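Local atomic coordinates of catalase (Bacillus pumilus, PDB entry 4QOL), a protein that breaks down hydrogen peroxide to water and oxygen at a heme group, and also reacts with phenolic substrates in a peroxidase-like way. Residues 257-262 against 298-303; 263-268 against 291-296. All blocks are in the same frame, centred on the assembly; numbering follows the deposited sequence.

Contact 1. Residues 257-262 against 298-303; sequences PAWDLY and MTLNRN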
ATOM      1  N   PRO A 257      35.579  -4.909  12.931  1.00 22.52           N
ATOM      2  CA  PRO A 257      36.126  -3.688  12.313  1.00 21.28           C
ATOM      3  C   PRO A 257      35.744  -2.483  13.133  1.00 21.03           C
ATOM      4  O   PRO A 257      34.690  -2.495  13.802  1.00 19.88           O
ATOM      5  CB  PRO A 257      35.431  -3.643  10.934  1.00 21.95           C
ATOM      6  CG  PRO A 257      34.140  -4.365  11.151  1.00 20.88           C
ATOM      7  CD  PRO A 257      34.387  -5.423  12.202  1.00 21.42           C
ATOM      8  N   ALA A 258      36.596  -1.467  13.088  1.00 20.66           N
ATOM      9  CA  ALA A 258      36.363  -0.287  13.875  1.00 19.86           C
ATOM     10  C   ALA A 258      36.715   0.940  13.080  1.00 18.51           C
ATOM     11  O   ALA A 258      37.514   0.886  12.145  1.00 17.26           O
ATOM     12  CB  ALA A 258      37.157  -0.346  15.186  1.00 19.12           C
ATOM     13  N   TRP A 259      36.210   2.070  13.550  1.00 18.27           N
ATOM     14  CA  TRP A 259      36.516   3.383  12.997  1.00 17.79           C
ATOM     15  C   TRP A 259      36.646   4.334  14.129  1.00 17.62           C
ATOM     16  O   TRP A 259      35.803   4.389  15.065  1.00 17.59           O
ATOM     17  CB  TRP A 259      35.407   3.902  12.086  1.00 18.48           C
ATOM     18  CG  TRP A 259      35.279   3.164  10.792  1.00 17.76           C
ATOM     19  CD1 TRP A 259      35.687   3.583   9.571  1.00 17.39           C
ATOM     20  CD2 TRP A 259      34.675   1.869  10.599  1.00 18.03           C
ATOM     21  NE1 TRP A 259      35.410   2.616   8.620  1.00 17.34           N
ATOM     22  CE2 TRP A 259      34.791   1.558   9.236  1.00 17.19           C
ATOM     23  CE3 TRP A 259      34.031   0.969  11.450  1.00 17.99           C
ATOM     24  CZ2 TRP A 259      34.260   0.412   8.685  1.00 18.38           C
ATOM     25  CZ3 TRP A 259      33.525  -0.206  10.917  1.00 17.61           C
ATOM     26  CH2 TRP A 259      33.677  -0.484   9.530  1.00 17.86           C
ATOM     27  N   ASP A 260      37.669   5.176  14.024  1.00 18.20           N
ATOM     28  CA  ASP A 260      37.769   6.311  14.902  1.00 18.72           C
ATOM     29  C   ASP A 260      37.025   7.466  14.339  1.00 17.51           C
ATOM     30  O   ASP A 260      37.136   7.790  13.153  1.00 17.76           O
ATOM     31  CB  ASP A 260      39.259   6.679  15.152  1.00 20.64           C
ATOM     32  CG  ASP A 260      39.988   5.631  15.984  1.00 23.35           C
ATOM     33  OD1 ASP A 260      39.380   4.996  16.877  1.00 25.91           O
ATOM     34  OD2 ASP A 260      41.199   5.440  15.762  1.00 23.68           O
ATOM     35  N   LEU A 261      36.271   8.123  15.210  1.00 18.88           N
ATOM     36  CA  LEU A 261      35.544   9.358  14.854  1.00 19.49           C
ATOM     37  C   LEU A 261      36.384  10.606  15.174  1.00 19.81           C
ATOM     38  O   LEU A 261      36.808  10.764  16.281  1.00 19.77           O
ATOM     39  CB  LEU A 261      34.239   9.460  15.682  1.00 20.01           C
ATOM     40  CG  LEU A 261      33.324  10.594  15.253  1.00 20.09           C
ATOM     41  CD1 LEU A 261      32.861  10.467  13.798  1.00 20.88           C
ATOM     42  CD2 LEU A 261      32.125  10.627  16.189  1.00 20.49           C
ATOM     43  N   TYR A 262      36.602  11.443  14.163  1.00 20.24           N
ATOM     44  CA  TYR A 262      37.241  12.727  14.283  1.00 20.30           C
ATOM     45  C   TYR A 262      36.270  13.799  13.829  1.00 21.09           C
ATOM     46  O   TYR A 262      35.451  13.576  12.947  1.00 21.56           O
ATOM     47  CB  TYR A 262      38.463  12.823  13.408  1.00 20.77           C
ATOM     48  CG  TYR A 262      39.622  11.979  13.866  1.00 21.63           C
ATOM     49  CD1 TYR A 262      39.661  10.649  13.535  1.00 21.64           C
ATOM     50  CD2 TYR A 262      40.618  12.502  14.695  1.00 21.69           C
ATOM     51  CE1 TYR A 262      40.685   9.823  13.991  1.00 24.31           C
ATOM     52  CE2 TYR A 262      41.652  11.682  15.143  1.00 23.38           C
ATOM     53  CZ  TYR A 262      41.682  10.341  14.740  1.00 25.13           C
ATOM     54  OH  TYR A 262      42.723   9.542  15.200  1.00 31.79           O
ATOM     55  N   MET A 298      34.141   3.637  17.240  1.00 18.56           N
ATOM     56  CA  MET A 298      33.004   2.740  16.988  1.00 18.26           C
ATOM     57  C   MET A 298      33.509   1.351  16.537  1.00 18.44           C
ATOM     58  O   MET A 298      34.321   1.223  15.612  1.00 18.70           O
ATOM     59  CB  MET A 298      32.097   3.309  15.884  1.00 19.39           C
ATOM     60  CG  MET A 298      30.968   2.351  15.485  1.00 19.34           C
ATOM     61  SD  MET A 298      29.832   3.157  14.321  1.00 19.70           S
ATOM     62  CE  MET A 298      30.782   3.145  12.803  1.00 19.10           C
ATOM     63  N   THR A 299      33.031   0.323  17.209  1.00 17.55           N
ATOM     64  CA  THR A 299      33.392  -1.052  16.920  1.00 18.73           C
ATOM     65  C   THR A 299      32.122  -1.781  16.554  1.00 18.23           C
ATOM     66  O   THR A 299      31.139  -1.756  17.311  1.00 16.76           O
ATOM     67  CB  THR A 299      34.041  -1.729  18.139  1.00 18.73           C
ATOM     68  OG1 THR A 299      35.159  -0.927  18.525  1.00 19.88           O
ATOM     69  CG2 THR A 299      34.487  -3.104  17.840  1.00 19.00           C
ATOM     70  N   LEU A 300      32.154  -2.465  15.428  1.00 16.69           N
ATOM     71  CA  LEU A 300      31.025  -3.304  15.026  1.00 18.29           C
ATOM     72  C   LEU A 300      31.275  -4.767  15.366  1.00 19.67           C
ATOM     73  O   LEU A 300      32.248  -5.368  14.856  1.00 19.01           O
ATOM     74  CB  LEU A 300      30.773  -3.148  13.527  1.00 18.80           C
ATOM     75  CG  LEU A 300      30.500  -1.700  13.090  1.00 18.68           C
ATOM     76  CD1 LEU A 300      30.180  -1.687  11.609  1.00 21.08           C
ATOM     77  CD2 LEU A 300      29.393  -1.064  13.920  1.00 19.96           C
ATOM     78  N   ASN A 301      30.391  -5.329  16.198  1.00 19.35           N
ATOM     79  CA  ASN A 301      30.684  -6.618  16.838  1.00 21.64           C
ATOM     80  C   ASN A 301      29.542  -7.658  16.803  1.00 20.62           C
ATOM     81  O   ASN A 301      29.646  -8.704  17.426  1.00 20.18           O
ATOM     82  CB  ASN A 301      31.145  -6.394  18.268  1.00 21.86           C
ATOM     83  CG  ASN A 301      30.079  -5.756  19.147  1.00 21.94           C
ATOM     84  OD1 ASN A 301      28.930  -5.637  18.761  1.00 21.48           O
ATOM     85  ND2 ASN A 301      30.474  -5.333  20.338  1.00 27.10           N
ATOM     86  N   ARG A 302      28.464  -7.378  16.082  1.00 19.29           N
ATOM     87  CA  ARG A 302      27.329  -8.298  16.044  1.00 19.89           C
ATOM     88  C   ARG A 302      26.593  -8.243  14.688  1.00 19.59           C
ATOM     89  O   ARG A 302      26.118  -7.190  14.279  1.00 17.44           O
ATOM     90  CB  ARG A 302      26.397  -7.976  17.209  1.00 21.75           C
ATOM     91  CG  ARG A 302      25.241  -8.935  17.339  1.00 22.63           C
ATOM     92  CD  ARG A 302      24.482  -8.802  18.666  1.00 24.48           C
ATOM     93  NE  ARG A 302      24.131  -7.414  18.999  1.00 25.96           N
ATOM     94  CZ  ARG A 302      22.951  -6.825  18.819  1.00 29.67           C
ATOM     95  NH1 ARG A 302      21.923  -7.435  18.290  1.00 28.89           N
ATOM     96  NH2 ARG A 302      22.812  -5.550  19.184  1.00 30.94           N
ATOM     97  N   ASN A 303      26.413  -9.405  14.054  1.00 18.57           N
ATOM     98  CA  ASN A 303      25.590  -9.479  12.898  1.00 19.79           C
ATOM     99  C   ASN A 303      24.098  -9.491  13.324  1.00 18.52           C
ATOM    100  O   ASN A 303      23.748  -9.956  14.405  1.00 19.23           O
ATOM    101  CB  ASN A 303      25.934 -10.697  12.051  1.00 18.48           C
ATOM    102  CG  ASN A 303      27.302 -10.579  11.423  1.00 18.23           C
ATOM    103  OD1 ASN A 303      27.623  -9.552  10.810  1.00 21.88           O
ATOM    104  ND2 ASN A 303      28.099 -11.613  11.556  1.00 18.86           N
TER
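Trp-259 and Met-298 form an antiparallel hydrogen-bonded pair where strands 258-267 and 293-302 join in the beta-barrel of the catalase fold. Trp-259 N donates to Met-298 O (2.9 Å). Met-298 N donates in return to Trp-259 O (2.8 Å). Beyond this pair, Leu-300 N reaches Pro-257 O at 3.0 Å in a nearly straight bond (172° at the hydrogen). Ala-258 and Thr-299 form the non-hydrogen-bonded pair in between. There Ala-258 CA makes a CA-H...O contact of 3.1 Å with Met-298 O.

The indole of Trp-259 meets two side chains of the partner strand obliquely. Trp-259 CZ3 touches Leu-300 CD1 at 3.7 Å. Trp-259 CE3 lies 4.1 Å from Met-298 CE, a methyl turned by the bend at the end of the methionine chain (chi3 75°). The indole NE1 hydrogen-bonds to Met-194 O, and Phe-114 meets the ring edge-to-face. With an alanine in place of Trp-259, Met-298 CE and Leu-300 CD1 would probably face a gap, and Met-194 O would lose its donor. Met-298 and Leu-300 also pack on Val-93 of strand 88-96, an apolar arrangement typical of the inside of the catalase antiparallel barrel.

Contact 2. Residues 263-268 against 291-296; sequences VQLMPL and PLQKVG
A single water bridges Leu-265, Pro-291 and Gln-293 at the place where a further strand-to-strand bond might be expected. Leu-265 N and Pro-291 O are 4.9 Å apart, too far for a direct bond. The water accepts from Leu-265 N at 3.0 Å and donates to Pro-291 O at 2.6 Å. It also accepts from the side-chain amide of Gln-293, with NE2 at 3.0 Å. Three bonds thus hold it.

Direct backbone bonding is confined to one antiparallel hydrogen-bonded pair. Val-263 N donates to Gln-293 O at 2.9 Å, from a position tilted 21° out of the carbonyl plane. Gln-293 N donates back to Val-263 O at 2.8 Å, this time in the carbonyl plane. The short segments run at 126° to each other. The strands separate on the Leu-265 side of this pair, while on the other side a classic bulge at Val-295 and Gly-296 keeps them paired.

The Gln-293 chain is extended beyond CG. Its CB and CG pass beside Val-263 O, and the chain carries the amide on to the water. NE2 also lies against Leu-265 CD1, the two side chains crossing at about a right angle. On the same face as Gln-293, both methyls of Val-263 meet Val-295 CG2, with Val-263 CG1 at 3.9 Å from it. The Val-263 torsion (chi1 -65°) puts CG2 between the backbone N and the carbonyl carbon, and this turns the pair of methyls to Val-295.

Gln-264 CG packs on Leu-292 CD2 at 3.8 Å. The Gln-264 amide is hydrogen-bonded further out, OE1 with His-217 and NE2 with the carbonyls of Tyr-290 and Trp-285. The water thus gives Leu-265 N and Pro-291 O a partner where the strands separate, and its bond to NE2 probably helps fix the turn of the Gln-293 amide.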
ATOM      1  N   VAL A 263      36.369  14.975  14.433  1.00 19.52           N
ATOM      2  CA  VAL A 263      35.665  16.142  13.931  1.00 19.65           C
ATOM      3  C   VAL A 263      36.604  17.273  13.585  1.00 19.88           C
ATOM      4  O   VAL A 263      37.703  17.379  14.113  1.00 19.31           O
ATOM      5  CB  VAL A 263      34.584  16.661  14.901  1.00 20.70           C
ATOM      6  CG1 VAL A 263      33.501  15.596  15.043  1.00 20.62           C
ATOM      7  CG2 VAL A 263      35.160  17.033  16.252  1.00 19.30           C
ATOM      8  N   GLN A 264      36.135  18.144  12.691  1.00 20.09           N
ATOM      9  CA  GLN A 264      36.699  19.486  12.533  1.00 19.27           C
ATOM     10  C   GLN A 264      35.683  20.507  12.993  1.00 19.30           C
ATOM     11  O   GLN A 264      34.473  20.333  12.785  1.00 17.77           O
ATOM     12  CB  GLN A 264      36.990  19.755  11.033  1.00 19.54           C
ATOM     13  CG  GLN A 264      37.991  18.858  10.360  1.00 20.21           C
ATOM     14  CD  GLN A 264      38.016  19.075   8.850  1.00 21.25           C
ATOM     15  OE1 GLN A 264      37.127  18.624   8.133  1.00 20.07           O
ATOM     16  NE2 GLN A 264      39.041  19.775   8.363  1.00 20.25           N
ATOM     17  N   LEU A 265      36.180  21.565  13.634  1.00 18.95           N
ATOM     18  CA  LEU A 265      35.316  22.601  14.183  1.00 20.66           C
ATOM     19  C   LEU A 265      35.714  23.954  13.579  1.00 20.19           C
ATOM     20  O   LEU A 265      36.907  24.276  13.498  1.00 21.83           O
ATOM     21  CB  LEU A 265      35.384  22.643  15.722  1.00 23.11           C
ATOM     22  CG  LEU A 265      34.753  21.422  16.415  1.00 26.08           C
ATOM     23  CD1 LEU A 265      35.254  21.279  17.836  1.00 26.48           C
ATOM     24  CD2 LEU A 265      33.228  21.523  16.389  1.00 26.92           C
ATOM     25  N   MET A 266      34.725  24.721  13.137  1.00 19.24           N
ATOM     26  CA  MET A 266      34.925  26.047  12.533  1.00 20.33           C
ATOM     27  C   MET A 266      33.995  27.056  13.179  1.00 21.07           C
ATOM     28  O   MET A 266      32.799  26.804  13.331  1.00 21.78           O
ATOM     29  CB  MET A 266      34.688  25.949  11.018  1.00 20.13           C
ATOM     30  CG  MET A 266      34.644  27.268  10.297  1.00 19.51           C
ATOM     31  SD  MET A 266      34.130  27.079   8.555  1.00 20.91           S
ATOM     32  CE  MET A 266      35.486  26.247   7.787  1.00 21.38           C
ATOM     33  N   PRO A 267      34.529  28.224  13.588  1.00 20.80           N
ATOM     34  CA  PRO A 267      33.621  29.308  13.975  1.00 23.24           C
ATOM     35  C   PRO A 267      32.664  29.731  12.888  1.00 21.99           C
ATOM     36  O   PRO A 267      33.051  29.813  11.754  1.00 19.68           O
ATOM     37  CB  PRO A 267      34.565  30.489  14.268  1.00 23.24           C
ATOM     38  CG  PRO A 267      35.930  29.934  14.343  1.00 23.83           C
ATOM     39  CD  PRO A 267      35.949  28.583  13.668  1.00 22.46           C
ATOM     40  N   LEU A 268      31.420  30.051  13.245  1.00 23.66           N
ATOM     41  CA  LEU A 268      30.476  30.556  12.241  1.00 27.31           C
ATOM     42  C   LEU A 268      31.067  31.739  11.523  1.00 27.96           C
ATOM     43  O   LEU A 268      30.855  31.907  10.319  1.00 29.93           O
ATOM     44  CB  LEU A 268      29.164  30.974  12.866  1.00 27.80           C
ATOM     45  CG  LEU A 268      28.337  29.902  13.541  1.00 28.90           C
ATOM     46  CD1 LEU A 268      27.030  30.532  14.028  1.00 30.40           C
ATOM     47  CD2 LEU A 268      28.065  28.761  12.597  1.00 30.48           C
ATOM     48  N   PRO A 291      42.090  21.413  12.140  1.00 22.76           N
ATOM     49  CA  PRO A 291      42.608  20.105  12.376  1.00 23.10           C
ATOM     50  C   PRO A 291      41.581  19.094  12.854  1.00 22.36           C
ATOM     51  O   PRO A 291      40.618  19.420  13.540  1.00 22.46           O
ATOM     52  CB  PRO A 291      43.693  20.313  13.455  1.00 25.11           C
ATOM     53  CG  PRO A 291      43.971  21.774  13.422  1.00 26.03           C
ATOM     54  CD  PRO A 291      42.695  22.431  13.033  1.00 26.30           C
ATOM     55  N   LEU A 292      41.873  17.832  12.561  1.00 22.97           N
ATOM     56  CA  LEU A 292      41.040  16.742  13.055  1.00 23.61           C
ATOM     57  C   LEU A 292      41.225  16.519  14.537  1.00 24.31           C
ATOM     58  O   LEU A 292      42.363  16.498  15.033  1.00 27.18           O
ATOM     59  CB  LEU A 292      41.350  15.453  12.328  1.00 24.06           C
ATOM     60  CG  LEU A 292      41.242  15.544  10.830  1.00 26.48           C
ATOM     61  CD1 LEU A 292      42.028  14.434  10.135  1.00 28.80           C
ATOM     62  CD2 LEU A 292      39.811  15.494  10.418  1.00 25.41           C
ATOM     63  N   GLN A 293      40.110  16.408  15.242  1.00 23.28           N
ATOM     64  CA  GLN A 293      40.082  16.289  16.692  1.00 24.13           C
ATOM     65  C   GLN A 293      39.404  14.970  17.018  1.00 22.58           C
ATOM     66  O   GLN A 293      38.268  14.768  16.602  1.00 21.12           O
ATOM     67  CB  GLN A 293      39.297  17.447  17.311  1.00 25.50           C
ATOM     68  CG  GLN A 293      39.873  18.799  16.958  1.00 27.55           C
ATOM     69  CD  GLN A 293      39.319  19.875  17.809  1.00 29.62           C
ATOM     70  OE1 GLN A 293      39.249  19.730  19.040  1.00 31.49           O
ATOM     71  NE2 GLN A 293      38.905  20.969  17.188  1.00 30.56           N
ATOM     72  N   LYS A 294      40.077  14.090  17.777  1.00 22.48           N
ATOM     73  CA  LYS A 294      39.555  12.767  18.039  1.00 22.20           C
ATOM     74  C   LYS A 294      38.390  12.813  19.024  1.00 21.44           C
ATOM     75  O   LYS A 294      38.464  13.519  20.034  1.00 22.35           O
ATOM     76  CB  LYS A 294      40.637  11.827  18.555  1.00 24.78           C
ATOM     77  CG  LYS A 294      40.212  10.353  18.483  1.00 27.38           C
ATOM     78  CD  LYS A 294      41.377   9.494  18.927  1.00 30.60           C
ATOM     79  CE  LYS A 294      41.078   8.037  18.662  1.00 33.42           C
ATOM     80  NZ  LYS A 294      42.056   7.210  19.358  1.00 35.60           N
ATOM     81  N   VAL A 295      37.296  12.090  18.684  1.00 20.44           N
ATOM     82  CA  VAL A 295      36.128  11.998  19.554  1.00 20.09           C
ATOM     83  C   VAL A 295      36.027  10.665  20.252  1.00 20.16           C
ATOM     84  O   VAL A 295      35.831  10.594  21.483  1.00 21.78           O
ATOM     85  CB  VAL A 295      34.836  12.336  18.823  1.00 19.63           C
ATOM     86  CG1 VAL A 295      33.646  12.224  19.779  1.00 20.15           C
ATOM     87  CG2 VAL A 295      34.965  13.687  18.161  1.00 19.10           C
ATOM     88  N   GLY A 296      36.139   9.594  19.492  1.00 20.48           N
ATOM     89  CA  GLY A 296      35.947   8.286  20.029  1.00 20.00           C
ATOM     90  C   GLY A 296      36.000   7.226  18.979  1.00 19.75           C
ATOM     91  O   GLY A 296      36.541   7.456  17.878  1.00 20.61           O
TER
HETATM   92  O   HOH W   1      39.075  21.449  14.212  1.00 20.39           O

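From the N terminus, the chain enters contact 1 at 257-262 and runs along strand 258-267 into contact 2 at 263-268. A connection without helix or strand then leads to 291-296. There contact 2 closes the inner loop. Strand 293-302 runs on, and at 298-303 contact 1 closes the outer one, so contact 2 is nested inside contact 1. The two are parts of one antiparallel strand pairing. Between them Leu-261 faces both Val-295 and Gly-296, a classic beta bulge, with a probable hydrogen bond from Val-295 N to Leu-261 O (2.8 Å). Strand 258-267 also pairs with strand 211-220, and strand 293-302 with strand 60-69, which ties both contacts into the larger sheet.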